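Local coordinates for protein subclass B3 metallo-beta-lactamase (Sphingobium indicum, PDB 7LUU) that probably hydrolyses the beta-lactam ring of antibiotics with two zinc ions, one of them bound through a glutamate unusual for its subclass, at residues Y69-S77 with I264-R275; M255-S265 with Y276-A287. One frame throughout, in Å; residues are numbered along the deposited sequence.

Contact 1 of 2, residues Y69-S77 with I264-R275; sequences YLVGFAGLS and ISAHPDNAGAGR. With ZN (zinc ion), chain C.
His267 and Leu76 lie side by side and point the same way, Leu76 CD2 reaching obliquely to His267 CE1 at 3.7 Å. On its metal side the imidazole binds zinc through NE2 at 2.0 Å, and Asp126 and His127 complete the protein part of this site. Its other nitrogen, ND1, donates at 2.9 Å to a water lying in the ring plane. That water in turn donates to Gly75 O and to Asp269 OD1, so both segments grip it.

Behind the ligand, the backbone fixes the loop. Ser77 N donates to Ala266 O at 2.9 Å. The hydroxyl of Ser77, set beside its own backbone N (chi1 -60°), donates to Ser265 O at 2.7 Å and accepts from a water that also donates to Arg275 O. The Pro268 ring packs into the bend of 74-77, with CG 3.4 Å from Ala74 O. His267 O is held as well, by Ser265 OG and Asn270 N arriving from opposite faces of its plane.

Farther out, Arg275 bends at its third torsion (chi3 69°), and Leu70 CB lies over one face of the Arg275 guanidinium, 3.7 Å from Arg275 NH2. NH2 donates to two waters, which pass the contact on to Gly72 O and Phe73 O, while NH1 forms a salt bridge with Glu62 and a hydrogen bond to Pro60 O. Leu70 CD2 slides past Ile264 CD1 at 3.9 Å, joining the two sheets of the metallo-beta-lactamase fold. With NE2 on the metal and ND1 on a shared water, the imidazole is pinned at both nitrogens, which probably restricts its rotation about the CB-CG bond.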
loop_
_atom_site.group_PDB
_atom_site.type_symbol
_atom_site.label_atom_id
_atom_site.label_comp_id
_atom_site.label_asym_id
_atom_site.label_seq_id
_atom_site.Cartn_x
_atom_site.Cartn_y
_atom_site.Cartn_z
ATOM N N TYR A 69 -7.652 -9.536 7.871
ATOM C CA TYR A 69 -6.448 -10.144 8.428
ATOM C C TYR A 69 -5.180 -9.452 7.950
ATOM O O TYR A 69 -5.148 -8.789 6.925
ATOM C CB TYR A 69 -6.324 -11.623 7.999
ATOM C CG TYR A 69 -7.528 -12.450 8.325
ATOM C CD1 TYR A 69 -8.678 -12.401 7.531
ATOM C CD2 TYR A 69 -7.520 -13.286 9.431
ATOM C CE1 TYR A 69 -9.822 -13.216 7.834
ATOM C CE2 TYR A 69 -8.648 -14.094 9.728
ATOM C CZ TYR A 69 -9.774 -14.058 8.927
ATOM O OH TYR A 69 -10.900 -14.847 9.243
ATOM N N LEU A 70 -4.102 -9.721 8.668
ATOM C CA LEU A 70 -2.753 -9.351 8.220
ATOM C C LEU A 70 -1.969 -10.591 7.839
ATOM O O LEU A 70 -1.908 -11.570 8.607
ATOM C CB LEU A 70 -1.989 -8.636 9.332
ATOM C CG LEU A 70 -2.602 -7.235 9.539
ATOM C CD1 LEU A 70 -1.986 -6.512 10.737
ATOM C CD2 LEU A 70 -2.613 -6.324 8.258
ATOM N N VAL A 71 -1.346 -10.542 6.665
ATOM C CA VAL A 71 -0.544 -11.689 6.182
ATOM C C VAL A 71 0.835 -11.240 5.702
ATOM O O VAL A 71 1.543 -11.971 5.009
ATOM C CB VAL A 71 -1.254 -12.468 5.062
ATOM C CG1 VAL A 71 -2.480 -13.195 5.652
ATOM C CG2 VAL A 71 -1.640 -11.551 3.865
ATOM N N GLY A 72 1.236 -10.045 6.106
ATOM C CA GLY A 72 2.514 -9.481 5.743
ATOM C C GLY A 72 3.627 -9.755 6.751
ATOM O O GLY A 72 3.778 -10.899 7.238
ATOM N N PHE A 73 4.511 -8.782 6.917
ATOM C CA PHE A 73 5.818 -8.986 7.576
ATOM C C PHE A 73 6.059 -7.883 8.599
ATOM O O PHE A 73 5.287 -6.933 8.684
ATOM C CB PHE A 73 6.928 -8.960 6.526
ATOM C CG PHE A 73 6.637 -9.886 5.389
ATOM C CD1 PHE A 73 6.962 -11.221 5.518
ATOM C CD2 PHE A 73 5.907 -9.470 4.246
ATOM C CE1 PHE A 73 6.650 -12.115 4.502
ATOM C CE2 PHE A 73 5.579 -10.388 3.258
ATOM C CZ PHE A 73 5.940 -11.696 3.357
ATOM N N ALA A 74 7.211 -7.961 9.318
ATOM C CA ALA A 74 7.440 -6.967 10.350
ATOM C C ALA A 74 7.555 -5.584 9.764
ATOM O O ALA A 74 7.136 -4.604 10.394
ATOM C CB ALA A 74 8.701 -7.329 11.149
ATOM N N GLY A 75 8.113 -5.469 8.570
ATOM C CA GLY A 75 8.362 -4.133 8.017
ATOM C C GLY A 75 7.473 -3.722 6.836
ATOM O O GLY A 75 7.603 -2.578 6.342
ATOM N N LEU A 76 6.568 -4.601 6.391
ATOM C CA LEU A 76 5.719 -4.305 5.208
ATOM C C LEU A 76 4.376 -4.940 5.453
ATOM O O LEU A 76 4.266 -6.166 5.628
ATOM C CB LEU A 76 6.373 -4.893 3.922
ATOM C CG LEU A 76 7.713 -4.273 3.502
ATOM C CD1 LEU A 76 8.389 -5.074 2.407
ATOM C CD2 LEU A 76 7.446 -2.831 3.024
ATOM N N SER A 77 3.343 -4.122 5.388
ATOM C CA SER A 77 1.988 -4.613 5.634
ATOM C C SER A 77 1.400 -5.213 4.371
ATOM O O SER A 77 1.504 -4.631 3.284
ATOM C CB SER A 77 1.074 -3.470 6.095
ATOM O OG SER A 77 1.599 -2.909 7.314
ATOM N N ILE A 264 -4.002 0.667 9.312
ATOM C CA ILE A 264 -2.879 -0.202 8.906
ATOM C C ILE A 264 -2.019 0.634 7.986
ATOM O O ILE A 264 -2.513 1.086 6.958
ATOM C CB ILE A 264 -3.369 -1.446 8.151
ATOM C CG1 ILE A 264 -4.260 -2.318 9.040
ATOM C CG2 ILE A 264 -2.132 -2.278 7.657
ATOM C CD1 ILE A 264 -5.140 -3.289 8.226
ATOM N N SER A 265 -0.745 0.863 8.349
ATOM C CA SER A 265 0.167 1.678 7.503
ATOM C C SER A 265 0.992 0.741 6.604
ATOM O O SER A 265 1.514 -0.252 7.088
ATOM C CB SER A 265 1.107 2.459 8.466
ATOM O OG SER A 265 2.165 3.044 7.734
ATOM N N ALA A 266 1.144 1.069 5.312
ATOM C CA ALA A 266 1.963 0.229 4.404
ATOM C C ALA A 266 3.334 -0.147 5.006
ATOM O O ALA A 266 3.729 -1.315 4.982
ATOM C CB ALA A 266 2.190 0.963 3.091
ATOM N N HIS A 267 4.073 0.817 5.569
ATOM C CA HIS A 267 5.174 0.480 6.473
ATOM C C HIS A 267 4.617 0.571 7.892
ATOM O O HIS A 267 4.354 1.691 8.350
ATOM C CB HIS A 267 6.303 1.517 6.302
ATOM C CG HIS A 267 7.027 1.396 4.990
ATOM N ND1 HIS A 267 8.106 0.542 4.827
ATOM C CD2 HIS A 267 6.798 1.953 3.787
ATOM C CE1 HIS A 267 8.534 0.622 3.586
ATOM N NE2 HIS A 267 7.734 1.439 2.911
ATOM N N PRO A 268 4.458 -0.519 8.633
ATOM C CA PRO A 268 3.689 -0.424 9.888
ATOM C C PRO A 268 4.396 0.439 10.938
ATOM O O PRO A 268 3.709 1.114 11.712
ATOM C CB PRO A 268 3.527 -1.876 10.325
ATOM C CG PRO A 268 4.529 -2.647 9.513
ATOM C CD PRO A 268 4.801 -1.901 8.240
ATOM N N ASP A 269 5.704 0.567 10.866
ATOM C CA ASP A 269 6.397 1.409 11.861
ATOM C C ASP A 269 6.056 2.891 11.727
ATOM O O ASP A 269 6.184 3.658 12.708
ATOM C CB ASP A 269 7.894 1.204 11.745
ATOM C CG ASP A 269 8.399 1.197 10.272
ATOM O OD1 ASP A 269 8.016 0.282 9.420
ATOM O OD2 ASP A 269 9.232 2.116 10.004
ATOM N N ASN A 270 5.563 3.320 10.565
ATOM C CA ASN A 270 5.120 4.710 10.433
ATOM C C ASN A 270 3.943 5.023 11.334
ATOM O O ASN A 270 3.714 6.200 11.666
ATOM C CB ASN A 270 4.666 5.029 8.983
ATOM C CG ASN A 270 5.790 4.958 7.955
ATOM O OD1 ASN A 270 5.524 5.120 6.747
ATOM N ND2 ASN A 270 7.027 4.716 8.409
ATOM N N ALA A 271 3.103 4.043 11.631
ATOM C CA ALA A 271 1.973 4.267 12.508
ATOM C C ALA A 271 2.310 3.907 13.954
ATOM O O ALA A 271 1.460 4.071 14.844
ATOM C CB ALA A 271 0.773 3.471 12.066
ATOM N N GLY A 272 3.494 3.399 14.207
ATOM C CA GLY A 272 3.775 3.153 15.601
ATOM C C GLY A 272 4.123 1.720 15.918
ATOM O O GLY A 272 4.496 0.957 15.046
ATOM N N ALA A 273 4.071 1.406 17.192
ATOM C CA ALA A 273 4.455 0.072 17.659
ATOM C C ALA A 273 3.376 -0.928 17.268
ATOM O O ALA A 273 2.186 -0.654 17.392
ATOM C CB ALA A 273 4.583 0.108 19.181
ATOM N N GLY A 274 3.777 -2.101 16.884
ATOM C CA GLY A 274 2.696 -3.029 16.589
ATOM C C GLY A 274 2.268 -2.929 15.135
ATOM O O GLY A 274 2.757 -2.120 14.344
ATOM N N ARG A 275 1.334 -3.790 14.783
ATOM C CA ARG A 275 0.999 -4.010 13.389
ATOM C C ARG A 275 -0.117 -3.124 12.884
ATOM O O ARG A 275 -0.285 -3.011 11.658
ATOM C CB ARG A 275 0.553 -5.459 13.207
ATOM C CG ARG A 275 1.588 -6.434 13.785
ATOM C CD ARG A 275 1.249 -7.898 13.434
ATOM N NE ARG A 275 1.423 -8.188 12.008
ATOM C CZ ARG A 275 1.192 -9.390 11.489
ATOM N NH1 ARG A 275 0.718 -10.361 12.294
ATOM N NH2 ARG A 275 1.456 -9.618 10.198
HETATM ZN ZN ZN C . 7.702 1.734 0.894
HETATM O O HOH W 1 1.900 -12.179 8.889
HETATM O O HOH W 2 2.682 -7.158 9.028
HETATM O O HOH W 3 9.339 -0.642 7.158
HETATM O O HOH W 4 0.833 -4.444 9.532
HETATM O O HOH W 5 8.384 2.588 -1.080
HETATM O O HOH W 6 6.681 3.526 1.080
#

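Contact 2 of 2, residues M255-S265 with Y276-A287; sequences MGALKCDILIS and YGSGSGACRSYA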
loop_
_atom_site.group_PDB
_atom_site.type_symbol
_atom_site.label_atom_id
_atom_site.label_comp_id
_atom_site.label_asym_id
_atom_site.label_seq_id
_atom_site.Cartn_x
_atom_site.Cartn_y
_atom_site.Cartn_z
ATOM N N MET A 255 -7.020 12.162 4.821
ATOM C CA MET A 255 -6.762 11.326 5.996
ATOM C C MET A 255 -7.396 11.911 7.268
ATOM O O MET A 255 -7.794 11.161 8.157
ATOM C CB MET A 255 -5.243 11.162 6.170
ATOM C CG MET A 255 -4.654 10.288 5.100
ATOM S SD MET A 255 -5.248 8.550 5.085
ATOM C CE MET A 255 -4.591 8.054 6.617
ATOM N N GLY A 256 -7.572 13.221 7.338
ATOM C CA GLY A 256 -8.327 13.821 8.432
ATOM C C GLY A 256 -9.829 13.596 8.350
ATOM O O GLY A 256 -10.495 13.597 9.394
ATOM N N ALA A 257 -10.375 13.392 7.152
ATOM C CA ALA A 257 -11.805 13.163 6.944
ATOM C C ALA A 257 -12.235 11.707 7.122
ATOM O O ALA A 257 -13.424 11.447 7.354
ATOM C CB ALA A 257 -12.231 13.602 5.538
ATOM N N LEU A 258 -11.326 10.742 6.976
ATOM C CA LEU A 258 -11.736 9.355 6.975
ATOM C C LEU A 258 -12.242 8.925 8.328
ATOM O O LEU A 258 -11.675 9.280 9.364
ATOM C CB LEU A 258 -10.551 8.449 6.617
ATOM C CG LEU A 258 -10.195 8.350 5.173
ATOM C CD1 LEU A 258 -8.864 7.622 5.003
ATOM C CD2 LEU A 258 -11.362 7.709 4.381
ATOM N N LYS A 259 -13.274 8.089 8.301
ATOM C CA LYS A 259 -13.636 7.313 9.469
ATOM C C LYS A 259 -12.571 6.223 9.562
ATOM O O LYS A 259 -12.283 5.511 8.581
ATOM C CB LYS A 259 -15.029 6.694 9.305
ATOM C CG LYS A 259 -15.579 6.033 10.543
ATOM C CD LYS A 259 -15.780 7.097 11.583
ATOM C CE LYS A 259 -16.560 6.643 12.794
ATOM N NZ LYS A 259 -16.743 7.838 13.687
ATOM N N CYS A 260 -12.019 6.107 10.733
ATOM C CA CYS A 260 -10.747 5.412 10.858
ATOM C C CYS A 260 -10.676 4.871 12.275
ATOM O O CYS A 260 -10.077 5.463 13.204
ATOM C CB CYS A 260 -9.639 6.422 10.586
ATOM S SG CYS A 260 -7.956 5.783 10.918
ATOM N N ASP A 261 -11.340 3.729 12.473
ATOM C CA ASP A 261 -11.245 3.040 13.738
ATOM C C ASP A 261 -9.965 2.216 13.834
ATOM O O ASP A 261 -9.477 1.916 14.945
ATOM C CB ASP A 261 -12.414 2.091 13.868
ATOM C CG ASP A 261 -13.733 2.813 14.037
ATOM O OD1 ASP A 261 -13.810 3.749 14.886
ATOM O OD2 ASP A 261 -14.662 2.490 13.231
ATOM N N ILE A 262 -9.458 1.761 12.678
ATOM C CA ILE A 262 -8.261 0.954 12.648
ATOM C C ILE A 262 -7.416 1.504 11.511
ATOM O O ILE A 262 -7.945 1.699 10.408
ATOM C CB ILE A 262 -8.593 -0.521 12.413
ATOM C CG1 ILE A 262 -9.224 -1.087 13.672
ATOM C CG2 ILE A 262 -7.269 -1.349 12.056
ATOM C CD1 ILE A 262 -9.724 -2.555 13.430
ATOM N N LEU A 263 -6.115 1.733 11.776
ATOM C CA LEU A 263 -5.175 2.218 10.751
ATOM C C LEU A 263 -4.108 1.164 10.540
ATOM O O LEU A 263 -3.403 0.778 11.492
ATOM C CB LEU A 263 -4.524 3.540 11.239
ATOM C CG LEU A 263 -3.327 3.970 10.365
ATOM C CD1 LEU A 263 -3.764 4.280 8.909
ATOM C CD2 LEU A 263 -2.627 5.141 11.008
ATOM N N ILE A 264 -4.002 0.667 9.312
ATOM C CA ILE A 264 -2.879 -0.202 8.906
ATOM C C ILE A 264 -2.019 0.634 7.986
ATOM O O ILE A 264 -2.513 1.086 6.958
ATOM C CB ILE A 264 -3.369 -1.446 8.151
ATOM C CG1 ILE A 264 -4.260 -2.318 9.040
ATOM C CG2 ILE A 264 -2.132 -2.278 7.657
ATOM C CD1 ILE A 264 -5.140 -3.289 8.226
ATOM N N SER A 265 -0.745 0.863 8.349
ATOM C CA SER A 265 0.167 1.678 7.503
ATOM C C SER A 265 0.992 0.741 6.604
ATOM O O SER A 265 1.514 -0.252 7.088
ATOM C CB SER A 265 1.107 2.459 8.466
ATOM O OG SER A 265 2.165 3.044 7.734
ATOM N N TYR A 276 -0.949 -2.593 13.778
ATOM C CA TYR A 276 -1.909 -1.583 13.374
ATOM C C TYR A 276 -2.230 -0.726 14.582
ATOM O O TYR A 276 -1.981 -1.137 15.718
ATOM C CB TYR A 276 -3.211 -2.221 12.783
ATOM C CG TYR A 276 -3.971 -3.218 13.691
ATOM C CD1 TYR A 276 -3.609 -4.605 13.704
ATOM C CD2 TYR A 276 -5.028 -2.775 14.493
ATOM C CE1 TYR A 276 -4.330 -5.532 14.509
ATOM C CE2 TYR A 276 -5.768 -3.698 15.268
ATOM C CZ TYR A 276 -5.395 -5.066 15.236
ATOM O OH TYR A 276 -6.073 -5.959 16.013
ATOM N N GLY A 277 -2.775 0.461 14.333
ATOM C CA GLY A 277 -3.158 1.399 15.396
ATOM C C GLY A 277 -4.670 1.479 15.402
ATOM O O GLY A 277 -5.312 1.262 14.368
ATOM N N SER A 278 -5.229 1.742 16.577
ATOM C CA SER A 278 -6.686 1.803 16.677
ATOM C C SER A 278 -7.146 2.984 17.512
ATOM O O SER A 278 -6.444 3.499 18.390
ATOM C CB SER A 278 -7.246 0.529 17.379
ATOM O OG SER A 278 -6.891 -0.631 16.683
ATOM N N GLY A 279 -8.371 3.403 17.258
ATOM C CA GLY A 279 -8.982 4.360 18.163
ATOM C C GLY A 279 -9.031 5.736 17.553
ATOM O O GLY A 279 -8.332 6.049 16.585
ATOM N N SER A 280 -9.903 6.570 18.132
ATOM C CA SER A 280 -10.135 7.903 17.636
ATOM C C SER A 280 -8.838 8.662 17.412
ATOM O O SER A 280 -8.029 8.827 18.346
ATOM C CB SER A 280 -10.981 8.645 18.673
ATOM O OG SER A 280 -11.322 9.918 18.122
ATOM N N GLY A 281 -8.663 9.198 16.186
ATOM C CA GLY A 281 -7.518 10.048 15.917
ATOM C C GLY A 281 -6.364 9.387 15.145
ATOM O O GLY A 281 -5.404 10.069 14.780
ATOM N N ALA A 282 -6.429 8.079 14.874
ATOM C CA ALA A 282 -5.228 7.408 14.330
ATOM C C ALA A 282 -4.823 7.960 12.971
ATOM O O ALA A 282 -3.634 8.208 12.691
ATOM C CB ALA A 282 -5.488 5.904 14.227
ATOM N N CYS A 283 -5.804 8.104 12.061
ATOM C CA CYS A 283 -5.447 8.573 10.737
ATOM C C CYS A 283 -5.007 10.018 10.781
ATOM O O CYS A 283 -4.140 10.416 10.001
ATOM C CB CYS A 283 -6.634 8.420 9.783
ATOM S SG CYS A 283 -6.916 6.666 9.271
ATOM N N ARG A 284 -5.624 10.815 11.634
ATOM C CA ARG A 284 -5.205 12.215 11.753
ATOM C C ARG A 284 -3.761 12.322 12.243
ATOM O O ARG A 284 -2.989 13.128 11.714
ATOM C CB ARG A 284 -6.178 12.993 12.656
ATOM C CG ARG A 284 -7.455 13.357 11.868
ATOM C CD ARG A 284 -8.447 14.188 12.726
ATOM N NE ARG A 284 -9.084 13.406 13.789
ATOM C CZ ARG A 284 -10.112 12.553 13.629
ATOM N NH1 ARG A 284 -10.679 12.299 12.403
ATOM N NH2 ARG A 284 -10.573 11.926 14.722
ATOM N N SER A 285 -3.379 11.505 13.231
ATOM C CA SER A 285 -1.986 11.501 13.712
ATOM C C SER A 285 -1.021 11.075 12.630
ATOM O O SER A 285 0.099 11.611 12.538
ATOM C CB SER A 285 -1.857 10.594 14.929
ATOM O OG SER A 285 -2.603 11.215 15.985
ATOM N N TYR A 286 -1.405 10.066 11.866
ATOM C CA TYR A 286 -0.568 9.592 10.772
ATOM C C TYR A 286 -0.303 10.723 9.790
ATOM O O TYR A 286 0.823 10.902 9.317
ATOM C CB TYR A 286 -1.271 8.419 10.101
ATOM C CG TYR A 286 -0.563 7.711 8.943
ATOM C CD1 TYR A 286 0.511 6.860 9.176
ATOM C CD2 TYR A 286 -0.954 7.956 7.621
ATOM C CE1 TYR A 286 1.130 6.176 8.114
ATOM C CE2 TYR A 286 -0.341 7.295 6.555
ATOM C CZ TYR A 286 0.708 6.445 6.808
ATOM O OH TYR A 286 1.282 5.729 5.800
ATOM N N ALA A 287 -1.358 11.450 9.412
ATOM C CA ALA A 287 -1.185 12.588 8.495
ATOM C C ALA A 287 -0.305 13.661 9.118
ATOM O O ALA A 287 0.533 14.240 8.437
ATOM C CB ALA A 287 -2.533 13.172 8.135
HETATM O O HOH W 7 -10.134 8.115 13.909
#
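Arg284 offers the edge of its guanidinium to the carbonyl of Gly256, with NH1 donating to Gly256 O at 3.3 Å and the acceptor only 7° from the guanidinium plane; the bend at chi3 turns the group back over the end of helix 242-257. The Tyr286 ring is met obliquely by three residues. Met255 CE approaches Tyr286 CD2 at 3.8 Å, Ser265 OG comes to the diagonally opposite CE1, and Leu263 CD2, also oblique to the ring, lies closest to Tyr286 CB at 3.7 Å, the two side chains crossing at about a right angle. The phenol oxygen is hydrogen-bonded to Ser224 O. Ile262 CG2 comes obliquely to the Tyr276 ring, 3.6 Å from Tyr276 CD2.

Strands 262-265 and 277-278 form an antiparallel hairpin at the edge of the six-stranded sheet. Leu263 and Gly277 are its hydrogen-bonded pair, Leu263 N donating to Gly277 O at 2.8 Å and Gly277 N answering to Leu263 O. Next along, Gly279 N donates to Asp261 O, and a type II turn, Gly279 to Ala282, leads into helix 282-300. A disulfide between Cys260 SG and Cys283 SG (2.1 Å, chi3 79°) ties the first turn of that helix to the connection before the strand. Cys283 SG lies against Leu263 CD1 and Cys260 SG against Ala282 CB, and Met255 CB touches Ala287 CB at 3.9 Å.

From the N terminus, the chain runs through 69-77 at the end of strand 68-70 and, after 186 intervening residues, meets 264-275, so contact 1 closes a long loop. Contact 2 is local: 255-265 and 276-287 flank the ten residues 266-275, so the zinc-binding loop of contact 1 is the loop that this hairpin closes. The segments alternate along the chain, the contacts therefore cross, and they share Ile264 and Ser265. Direct packing joins them, Leu70 with Tyr276, Ala271 with Leu263 and Asn270 with Tyr286. Contact 1 ties the seven-stranded sheet to the six-stranded one, while contact 2 fastens the latter's edge to helix 282-300, and that helix to 242-257.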